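Local structure of HTH-type transcriptional activator AmpR (Citrobacter freundii, 3KOT) at residues Y61-G66 against F182-L187; C79-S84 against I154-M159; R111-A116 against I177-F182. The protein regulates transcription of the AmpC beta-lactamase gene as a DNA-binding LysR-family factor, of which this chain is the effector-binding domain. The protein carries 3 engineered substitutions. All blocks are in the same frame, centred on the assembly; numbering follows the deposited sequence.

Contact 1: Y61-G66 against F182-L187. Engineered in segment 182-187: Phe182 (natural residue Tyr).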
loop_
_atom_site.group_PDB
_atom_site.type_symbol
_atom_site.label_atom_id
_atom_site.label_comp_id
_atom_site.label_asym_id
_atom_site.label_seq_id
_atom_site.Cartn_x
_atom_site.Cartn_y
_atom_site.Cartn_z
ATOM N N TYR A 61 -3.627 -19.967 0.732
ATOM C CA TYR A 61 -3.214 -19.368 1.998
ATOM C C TYR A 61 -3.374 -17.847 1.999
ATOM O O TYR A 61 -3.332 -17.192 0.943
ATOM C CB TYR A 61 -1.731 -19.624 2.259
ATOM C CG TYR A 61 -1.379 -20.953 2.858
ATOM C CD1 TYR A 61 -2.119 -21.484 3.901
ATOM C CD2 TYR A 61 -0.271 -21.656 2.411
ATOM C CE1 TYR A 61 -1.788 -22.712 4.465
ATOM C CE2 TYR A 61 0.074 -22.881 2.981
ATOM C CZ TYR A 61 -0.689 -23.398 4.004
ATOM O OH TYR A 61 -0.354 -24.607 4.572
ATOM N N THR A 62 -3.481 -17.300 3.207
ATOM C CA THR A 62 -3.483 -15.870 3.453
ATOM C C THR A 62 -2.452 -15.570 4.535
ATOM O O THR A 62 -2.513 -16.129 5.638
ATOM C CB THR A 62 -4.869 -15.394 3.944
ATOM O OG1 THR A 62 -5.884 -15.834 3.028
ATOM C CG2 THR A 62 -4.919 -13.873 4.064
ATOM N N ILE A 63 -1.485 -14.716 4.210
ATOM C CA ILE A 63 -0.565 -14.202 5.213
ATOM C C ILE A 63 -1.085 -12.845 5.683
ATOM O O ILE A 63 -1.308 -11.947 4.884
ATOM C CB ILE A 63 0.877 -14.115 4.674
ATOM C CG1 ILE A 63 1.383 -15.535 4.366
ATOM C CG2 ILE A 63 1.776 -13.428 5.686
ATOM C CD1 ILE A 63 2.749 -15.606 3.682
ATOM N N ARG A 64 -1.324 -12.730 6.985
ATOM C CA ARG A 64 -2.055 -11.599 7.532
ATOM C C ARG A 64 -1.495 -11.193 8.886
ATOM O O ARG A 64 -0.671 -11.895 9.479
ATOM C CB ARG A 64 -3.528 -11.973 7.685
ATOM C CG ARG A 64 -3.753 -13.093 8.690
ATOM C CD ARG A 64 -4.983 -13.888 8.325
ATOM N NE ARG A 64 -6.129 -12.994 8.159
ATOM C CZ ARG A 64 -7.299 -13.361 7.644
ATOM N NH1 ARG A 64 -7.477 -14.603 7.237
ATOM N NH2 ARG A 64 -8.292 -12.485 7.537
ATOM N N TYR A 65 -1.968 -10.058 9.368
ATOM C CA TYR A 65 -1.580 -9.536 10.671
ATOM C C TYR A 65 -2.776 -9.677 11.602
ATOM O O TYR A 65 -3.896 -9.347 11.218
ATOM C CB TYR A 65 -1.181 -8.061 10.520
ATOM C CG TYR A 65 -0.966 -7.278 11.804
ATOM C CD1 TYR A 65 0.314 -7.077 12.308
ATOM C CD2 TYR A 65 -2.036 -6.700 12.482
ATOM C CE1 TYR A 65 0.527 -6.339 13.481
ATOM C CE2 TYR A 65 -1.837 -5.965 13.650
ATOM C CZ TYR A 65 -0.553 -5.797 14.147
ATOM O OH TYR A 65 -0.338 -5.057 15.293
ATOM N N GLY A 66 -2.547 -10.164 12.820
ATOM C CA GLY A 66 -3.640 -10.310 13.762
ATOM C C GLY A 66 -3.306 -11.194 14.945
ATOM O O GLY A 66 -2.133 -11.425 15.242
ATOM N N PHE A 182 2.361 -11.801 12.786
ATOM C CA PHE A 182 2.079 -12.292 11.444
ATOM C C PHE A 182 1.765 -13.783 11.463
ATOM O O PHE A 182 2.446 -14.580 12.123
ATOM C CB PHE A 182 3.207 -11.945 10.475
ATOM C CG PHE A 182 3.275 -10.477 10.159
ATOM C CD1 PHE A 182 2.401 -9.922 9.247
ATOM C CD2 PHE A 182 4.188 -9.650 10.811
ATOM C CE1 PHE A 182 2.442 -8.581 8.964
ATOM C CE2 PHE A 182 4.247 -8.298 10.528
ATOM C CZ PHE A 182 3.361 -7.758 9.603
ATOM N N TRP A 183 0.706 -14.130 10.747
ATOM C CA TRP A 183 0.142 -15.473 10.723
ATOM C C TRP A 183 -0.088 -15.904 9.287
ATOM O O TRP A 183 -0.309 -15.061 8.405
ATOM C CB TRP A 183 -1.214 -15.484 11.430
ATOM C CG TRP A 183 -1.149 -15.222 12.880
ATOM C CD1 TRP A 183 -1.132 -14.006 13.495
ATOM C CD2 TRP A 183 -1.099 -16.206 13.927
ATOM N NE1 TRP A 183 -1.074 -14.171 14.858
ATOM C CE2 TRP A 183 -1.053 -15.510 15.148
ATOM C CE3 TRP A 183 -1.103 -17.602 13.945
ATOM C CZ2 TRP A 183 -0.998 -16.165 16.382
ATOM C CZ3 TRP A 183 -1.039 -18.257 15.179
ATOM C CH2 TRP A 183 -0.991 -17.535 16.374
ATOM N N ILE A 184 -0.028 -17.207 9.041
ATOM C CA ILE A 184 -0.467 -17.751 7.751
ATOM C C ILE A 184 -1.682 -18.643 8.005
ATOM O O ILE A 184 -1.649 -19.525 8.873
ATOM C CB ILE A 184 0.637 -18.532 6.997
ATOM C CG1 ILE A 184 0.160 -18.929 5.587
ATOM C CG2 ILE A 184 1.067 -19.779 7.777
ATOM C CD1 ILE A 184 1.285 -19.488 4.694
ATOM N N THR A 185 -2.756 -18.389 7.261
ATOM C CA THR A 185 -4.043 -18.997 7.565
ATOM C C THR A 185 -4.685 -19.665 6.357
ATOM O O THR A 185 -4.597 -19.180 5.231
ATOM C CB THR A 185 -5.036 -17.981 8.209
ATOM O OG1 THR A 185 -5.493 -17.039 7.225
ATOM C CG2 THR A 185 -4.362 -17.236 9.340
ATOM N N ARG A 186 -5.315 -20.805 6.615
ATOM C CA ARG A 186 -6.083 -21.529 5.621
ATOM C C ARG A 186 -7.519 -21.667 6.127
ATOM O O ARG A 186 -7.739 -22.063 7.275
ATOM C CB ARG A 186 -5.478 -22.922 5.437
ATOM C CG ARG A 186 -6.295 -23.865 4.579
ATOM C CD ARG A 186 -5.712 -25.275 4.592
ATOM N NE ARG A 186 -5.669 -25.857 5.928
ATOM C CZ ARG A 186 -6.672 -26.533 6.472
ATOM N NH1 ARG A 186 -7.796 -26.697 5.791
ATOM N NH2 ARG A 186 -6.560 -27.034 7.694
ATOM N N LEU A 187 -8.487 -21.377 5.297
ATOM C CA LEU A 187 -9.851 -21.674 5.615
ATOM C C LEU A 187 -10.000 -23.178 5.883
ATOM O O LEU A 187 -9.497 -23.941 5.154
ATOM C CB LEU A 187 -10.783 -21.236 4.487
ATOM C CG LEU A 187 -11.047 -19.751 4.266
ATOM C CD1 LEU A 187 -11.916 -19.444 3.171
ATOM C CD2 LEU A 187 -11.487 -19.073 5.502
HETATM O O HOH W 1 -2.451 -25.761 5.960
HETATM O O HOH W 2 -6.763 -18.341 3.631
#

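Contact 2: C79-S84 against I154-M159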
loop_
_atom_site.group_PDB
_atom_site.type_symbol
_atom_site.label_atom_id
_atom_site.label_comp_id
_atom_site.label_asym_id
_atom_site.label_seq_id
_atom_site.Cartn_x
_atom_site.Cartn_y
_atom_site.Cartn_z
ATOM N N CYS A 79 5.731 -14.854 12.659
ATOM C CA CYS A 79 6.691 -14.039 13.409
ATOM C C CYS A 79 6.047 -12.848 14.119
ATOM O O CYS A 79 4.923 -12.449 13.802
ATOM C CB CYS A 79 7.843 -13.574 12.504
ATOM S SG CYS A 79 7.388 -12.399 11.195
ATOM N N SER A 80 6.772 -12.285 15.081
ATOM C CA SER A 80 6.278 -11.158 15.855
ATOM C C SER A 80 6.258 -9.897 14.993
ATOM O O SER A 80 6.959 -9.814 13.976
ATOM C CB SER A 80 7.154 -10.934 17.085
ATOM O OG SER A 80 8.486 -10.638 16.695
ATOM N N ALA A 81 5.492 -8.919 15.427
ATOM C CA ALA A 81 5.309 -7.678 14.733
ATOM C C ALA A 81 5.243 -6.485 15.676
ATOM O O ALA A 81 4.436 -5.626 15.511
ATOM C CB ALA A 81 4.124 -7.729 13.909
ATOM N N LEU A 82 6.143 -6.476 16.644
ATOM C CA LEU A 82 6.232 -5.397 17.592
ATOM C C LEU A 82 6.305 -4.001 16.919
ATOM O O LEU A 82 7.038 -3.785 16.018
ATOM C CB LEU A 82 7.383 -5.617 18.536
ATOM C CG LEU A 82 7.372 -6.870 19.374
ATOM C CD1 LEU A 82 8.520 -6.816 20.231
ATOM C CD2 LEU A 82 6.177 -6.871 20.182
ATOM N N MET A 83 5.488 -3.110 17.439
ATOM C CA MET A 83 5.301 -1.790 16.926
ATOM C C MET A 83 5.921 -0.648 17.760
ATOM O O MET A 83 5.897 -0.659 18.947
ATOM C CB MET A 83 3.835 -1.558 16.724
ATOM C CG MET A 83 3.212 -2.585 15.812
ATOM S SD MET A 83 1.709 -2.092 15.125
ATOM C CE MET A 83 0.805 -1.895 16.539
ATOM N N SER A 84 6.451 0.341 17.066
ATOM C CA SER A 84 7.085 1.482 17.709
ATOM C C SER A 84 6.952 2.679 16.781
ATOM O O SER A 84 6.709 2.510 15.588
ATOM C CB SER A 84 8.565 1.182 17.975
ATOM O OG SER A 84 9.114 2.061 18.938
ATOM N N ILE A 154 3.199 4.609 13.388
ATOM C CA ILE A 154 3.449 3.466 14.272
ATOM C C ILE A 154 3.144 2.167 13.524
ATOM O O ILE A 154 2.063 2.007 12.952
ATOM C CB ILE A 154 2.680 3.556 15.617
ATOM C CG1 ILE A 154 3.113 2.415 16.541
ATOM C CG2 ILE A 154 1.156 3.566 15.381
ATOM C CD1 ILE A 154 2.701 2.598 18.000
ATOM N N ALA A 155 4.135 1.298 13.428
ATOM C CA ALA A 155 4.031 0.064 12.645
ATOM C C ALA A 155 5.046 -1.002 13.089
ATOM O O ALA A 155 5.865 -0.751 13.868
ATOM C CB ALA A 155 4.184 0.358 11.180
ATOM N N PRO A 156 4.998 -2.183 12.509
ATOM C CA PRO A 156 5.970 -3.226 12.886
ATOM C C PRO A 156 7.369 -2.940 12.371
ATOM O O PRO A 156 7.625 -2.873 11.223
ATOM C CB PRO A 156 5.370 -4.506 12.309
ATOM C CG PRO A 156 3.992 -4.218 12.084
ATOM C CD PRO A 156 3.878 -2.756 11.767
ATOM N N VAL A 157 8.240 -2.671 13.306
ATOM C CA VAL A 157 9.593 -2.236 13.048
ATOM C C VAL A 157 10.380 -3.180 12.126
ATOM O O VAL A 157 11.069 -2.732 11.264
ATOM C CB VAL A 157 10.341 -2.059 14.368
ATOM C CG1 VAL A 157 11.752 -1.893 14.206
ATOM C CG2 VAL A 157 9.763 -1.011 15.158
ATOM N N ARG A 158 10.267 -4.486 12.358
ATOM C CA ARG A 158 11.079 -5.455 11.612
ATOM C C ARG A 158 10.679 -5.572 10.139
ATOM O O ARG A 158 11.398 -6.169 9.339
ATOM C CB ARG A 158 11.064 -6.833 12.288
ATOM C CG ARG A 158 11.726 -6.848 13.663
ATOM C CD ARG A 158 13.167 -6.332 13.609
ATOM N NE ARG A 158 14.087 -7.301 13.010
ATOM C CZ ARG A 158 15.084 -7.904 13.659
ATOM N NH1 ARG A 158 15.315 -7.642 14.942
ATOM N NH2 ARG A 158 15.865 -8.768 13.020
ATOM N N MET A 159 9.529 -5.001 9.792
ATOM C CA MET A 159 9.063 -5.011 8.412
ATOM C C MET A 159 9.609 -3.808 7.643
ATOM O O MET A 159 9.411 -3.701 6.429
ATOM C CB MET A 159 7.523 -5.050 8.350
ATOM C CG MET A 159 6.883 -6.385 8.831
ATOM S SD MET A 159 7.486 -7.812 7.912
ATOM C CE MET A 159 7.844 -8.958 9.250
HETATM O O HOH W 3 8.427 -5.740 14.454
#

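Contact 3: R111-A116 against I177-F182. Engineered in segment 177-182: Phe182 (natural residue Tyr).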
loop_
_atom_site.group_PDB
_atom_site.type_symbol
_atom_site.label_atom_id
_atom_site.label_comp_id
_atom_site.label_asym_id
_atom_site.label_seq_id
_atom_site.Cartn_x
_atom_site.Cartn_y
_atom_site.Cartn_z
ATOM N N ARG A 111 -7.144 0.374 12.985
ATOM C CA ARG A 111 -7.259 0.130 14.420
ATOM C C ARG A 111 -7.257 1.450 15.170
ATOM O O ARG A 111 -6.481 2.265 14.891
ATOM C CB ARG A 111 -6.100 -0.749 14.826
ATOM C CG ARG A 111 -6.176 -1.325 16.182
ATOM C CD ARG A 111 -5.259 -2.468 16.369
ATOM N NE ARG A 111 -5.122 -2.831 17.749
ATOM C CZ ARG A 111 -5.796 -3.795 18.316
ATOM N NH1 ARG A 111 -6.678 -4.470 17.639
ATOM N NH2 ARG A 111 -5.613 -4.039 19.566
ATOM N N ARG A 112 -8.150 1.678 16.116
ATOM C CA ARG A 112 -8.199 2.979 16.743
ATOM C C ARG A 112 -7.329 3.171 17.997
ATOM O O ARG A 112 -7.200 4.255 18.470
ATOM C CB ARG A 112 -9.623 3.382 17.034
ATOM C CG ARG A 112 -10.374 3.708 15.819
ATOM C CD ARG A 112 -11.775 3.881 16.066
ATOM N NE ARG A 112 -12.496 3.919 14.820
ATOM C CZ ARG A 112 -12.805 5.000 14.121
ATOM N NH1 ARG A 112 -12.459 6.207 14.520
ATOM N NH2 ARG A 112 -13.528 4.837 13.014
ATOM N N ASP A 113 -6.732 2.115 18.480
ATOM C CA ASP A 113 -6.056 2.068 19.768
ATOM C C ASP A 113 -4.490 2.149 19.795
ATOM O O ASP A 113 -3.934 2.146 20.846
ATOM C CB ASP A 113 -6.472 0.765 20.425
ATOM C CG ASP A 113 -6.169 -0.477 19.540
ATOM O OD1 ASP A 113 -5.728 -0.374 18.422
ATOM O OD2 ASP A 113 -6.377 -1.593 19.961
ATOM N N GLU A 114 -3.822 2.173 18.637
ATOM C CA GLU A 114 -2.374 2.023 18.574
ATOM C C GLU A 114 -1.624 3.100 19.336
ATOM O O GLU A 114 -0.800 2.817 20.131
ATOM C CB GLU A 114 -1.872 1.962 17.139
ATOM C CG GLU A 114 -2.405 0.806 16.368
ATOM C CD GLU A 114 -2.213 0.947 14.902
ATOM O OE1 GLU A 114 -2.385 1.996 14.366
ATOM O OE2 GLU A 114 -1.898 -0.003 14.333
ATOM N N TRP A 115 -1.971 4.332 19.064
ATOM C CA TRP A 115 -1.305 5.440 19.738
ATOM C C TRP A 115 -1.647 5.567 21.230
ATOM O O TRP A 115 -0.782 5.904 22.041
ATOM C CB TRP A 115 -1.552 6.759 18.996
ATOM C CG TRP A 115 -0.626 6.904 17.810
ATOM C CD1 TRP A 115 -0.964 6.832 16.491
ATOM C CD2 TRP A 115 0.792 7.087 17.854
ATOM N NE1 TRP A 115 0.161 6.974 15.703
ATOM C CE2 TRP A 115 1.250 7.138 16.518
ATOM C CE3 TRP A 115 1.721 7.232 18.892
ATOM C CZ2 TRP A 115 2.592 7.318 16.195
ATOM C CZ3 TRP A 115 3.057 7.416 18.568
ATOM C CH2 TRP A 115 3.480 7.451 17.233
ATOM N N ALA A 116 -2.903 5.313 21.585
ATOM C CA ALA A 116 -3.305 5.322 22.990
ATOM C C ALA A 116 -2.503 4.282 23.767
ATOM O O ALA A 116 -1.922 4.577 24.816
ATOM C CB ALA A 116 -4.817 5.067 23.124
ATOM N N ILE A 177 5.273 -2.288 21.222
ATOM C CA ILE A 177 4.042 -2.909 21.709
ATOM C C ILE A 177 3.599 -4.057 20.800
ATOM O O ILE A 177 3.962 -4.115 19.627
ATOM C CB ILE A 177 2.884 -1.892 21.870
ATOM C CG1 ILE A 177 2.610 -1.150 20.566
ATOM C CG2 ILE A 177 3.183 -0.889 22.976
ATOM C CD1 ILE A 177 1.486 -0.136 20.675
ATOM N N ASP A 178 2.821 -4.978 21.350
ATOM C CA ASP A 178 2.302 -6.094 20.571
ATOM C C ASP A 178 0.795 -5.957 20.429
ATOM O O ASP A 178 0.050 -6.129 21.396
ATOM C CB ASP A 178 2.677 -7.415 21.246
ATOM C CG ASP A 178 2.205 -8.639 20.472
ATOM O OD1 ASP A 178 1.369 -8.499 19.554
ATOM O OD2 ASP A 178 2.677 -9.752 20.796
ATOM N N LEU A 179 0.345 -5.623 19.223
ATOM C CA LEU A 179 -1.086 -5.574 18.931
ATOM C C LEU A 179 -1.462 -6.597 17.855
ATOM O O LEU A 179 -2.509 -6.497 17.217
ATOM C CB LEU A 179 -1.497 -4.163 18.483
ATOM C CG LEU A 179 -1.058 -3.007 19.384
ATOM C CD1 LEU A 179 -1.680 -1.696 18.929
ATOM C CD2 LEU A 179 -1.412 -3.302 20.831
ATOM N N GLY A 180 -0.598 -7.583 17.656
ATOM C CA GLY A 180 -0.787 -8.550 16.596
ATOM C C GLY A 180 0.543 -9.100 16.119
ATOM O O GLY A 180 1.595 -8.508 16.347
ATOM N N SER A 181 0.493 -10.252 15.463
ATOM C CA SER A 181 1.695 -10.852 14.913
ATOM C C SER A 181 1.392 -11.215 13.479
ATOM O O SER A 181 0.299 -10.951 12.998
ATOM C CB SER A 181 2.097 -12.092 15.718
ATOM O OG SER A 181 2.555 -11.718 17.007
ATOM N N PHE A 182 2.361 -11.801 12.786
ATOM C CA PHE A 182 2.079 -12.292 11.444
ATOM C C PHE A 182 1.765 -13.783 11.463
ATOM O O PHE A 182 2.446 -14.580 12.123
ATOM C CB PHE A 182 3.207 -11.945 10.475
ATOM C CG PHE A 182 3.275 -10.477 10.159
ATOM C CD1 PHE A 182 2.401 -9.922 9.247
ATOM C CD2 PHE A 182 4.188 -9.650 10.811
ATOM C CE1 PHE A 182 2.442 -8.581 8.964
ATOM C CE2 PHE A 182 4.247 -8.298 10.528
ATOM C CZ PHE A 182 3.361 -7.758 9.603
#

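Contact 1: Y61-G66 against F182-L187
Thr62 pairs with Thr185 and Arg64 with Trp183 as hydrogen-bonded antiparallel pairs, the axes of strands 61-66 and 182-187 coming within 4.6 Å with their directions 148° apart. Thr62 O accepts a hydrogen bond from Thr185 N at 2.8 Å, and Arg64 N reaches Trp183 O at 2.9 Å. In the periplasmic-binding-protein-like fold of LysR effector domains 181-187 is the strand that runs against its neighbour: 61-66 is parallel to 12-19 on its other flank and antiparallel to 181-187.

On one face of the sheet, Ile184 extends its CD1 over a face of the Tyr61 ring, 3.8 Å from the centroid, a CH-pi contact, and its CG1 packs on Ile63. Further along this face Tyr65 turns its edge toward the ring of the engineered Phe182 (natural Tyr), a T-shaped pair with planes at 72°. Helix 194-207 covers Ile63 and Ile184, and Tyr61 OH is hydrogen-bonded to Ser200 OG of that helix.

The opposite face is more polar. Arg64 starts with CG wedged between backbone N and carbonyl carbon (chi1 64°); this start lays CD against Thr185 CG2 at 3.6 Å, and the bend at chi3 then turns the guanidinium back toward Thr185. Its NH1 donates almost straight to Thr185 OG1, which lies in the guanidinium plane at 3.1 Å, while Trp70 adds a cation-pi contact. Past Arg64, the indole edge of Trp183 gives a weak, bent hydrogen bond from NE1 to Gly66 O at 3.0 Å.

Contact 2: C79-S84 against I154-M159
Met83 lies along the 154-156 strand rather than pointing into it: its CB is 4.0 Å from Ile154 CG1, and its CG passes 3.6 Å from the carbonyl carbon of Ala155. With CG set beside the backbone N (chi1 -57°), the side chain runs alongside the Pro156 ring in the same direction, and SD comes to 4.1 Å from Pro156 CD. Beyond the contact the same residue meets Leu179 and Glu114.

Ser84 is held by backbone and side chain together. Its N makes only a weak hydrogen bond to Ala155 O, and its CB touches Val157 CG2 at 3.8 Å, while OG turns to Thr175 O. Ile154 carries its CG1 to 3.7 Å from Ser84 O.

Two antiparallel pairs, Met83 with Pro156 (non-hydrogen-bonded) and Ser84 with Ala155 (hydrogen-bonded), join the broken strand 73-86 to the edge strand 153-156. Residues 79-84 are consistent with one of the crossover connections between the two lobes of a periplasmic-binding-protein-like effector domain. On the other side of the Met83-Pro156 pair from the Ser84 bond, Leu82 O accepts from Val157 N at 3.2 Å, with an N-H...O angle of 156°, and a water bridges that carbonyl to Arg158 N. Pro156 CB rests 3.8 Å from Ala81 CB.

Contact 3: R111-A116 against I177-F182
Leu179 and Glu114 meet through matching first torsions: each places CG beside its backbone N (chi1 -51° for Leu179, -62° for Glu114), which brings Leu179 CD1 to 3.7 Å from Glu114 CG. The same methyl lies 3.8 Å from Glu114 CA. The contact sets the first turn of helix 114-121 against the loop entering strand 181-187, a loop consistent with the return crossover between the two lobes of the periplasmic-binding-protein-like effector domain.

Arg111 is extended from CG to NE and crosses Leu179 at a slant. Its NE is 3.8 Å from Leu179 CD1 and 3.9 Å from Leu179 CB, and one face of its guanidinium is turned to Leu179 O, a geometry that makes no hydrogen bond. Ile177 supplies the second apolar tip: CD1 reaches 3.8 Å from Glu114 O. No hydrogen bond or salt bridge joins the segments, and Leu179 gives the largest share of the 178 Å² buried between them, followed by Arg111 and Glu114.

The Glu114 carboxylate turns back to accept from Ser109 N at the end of strand 106-109, which probably steadies the aliphatic part that Leu179 packs on; Leu179 is also backed by Met83. Leu179 sits at the middle of an Asx turn, in which Asp178 OD1, met nearly end-on, accepts from Gly180 N at 2.9 Å.

Overall arrangement
From the N terminus, strand 61-66 comes first, and its pairing with 182-187 in contact 1 closes a loop of 115 residues that encloses the other two contacts. Contact 2 closes the interval from 79-84 to 154-159, while contact 3 links 111-116, inside that interval, to 177-182, beyond it, so the two cross. Contacts 1 and 3 share Phe182. Strand 181-187 lies between 61-66 and 73-86 in one sheet, and Phe182 N is probably bonded to Cys79 O; Met83 N to Ile177 O repeats this link farther along. Tyr65 OH probably bonds Leu179 O. Contacts 1 and 2 join strands of the mixed sheet, and contact 3 attaches the start of helix 114-121 to the loop before strand 181-187.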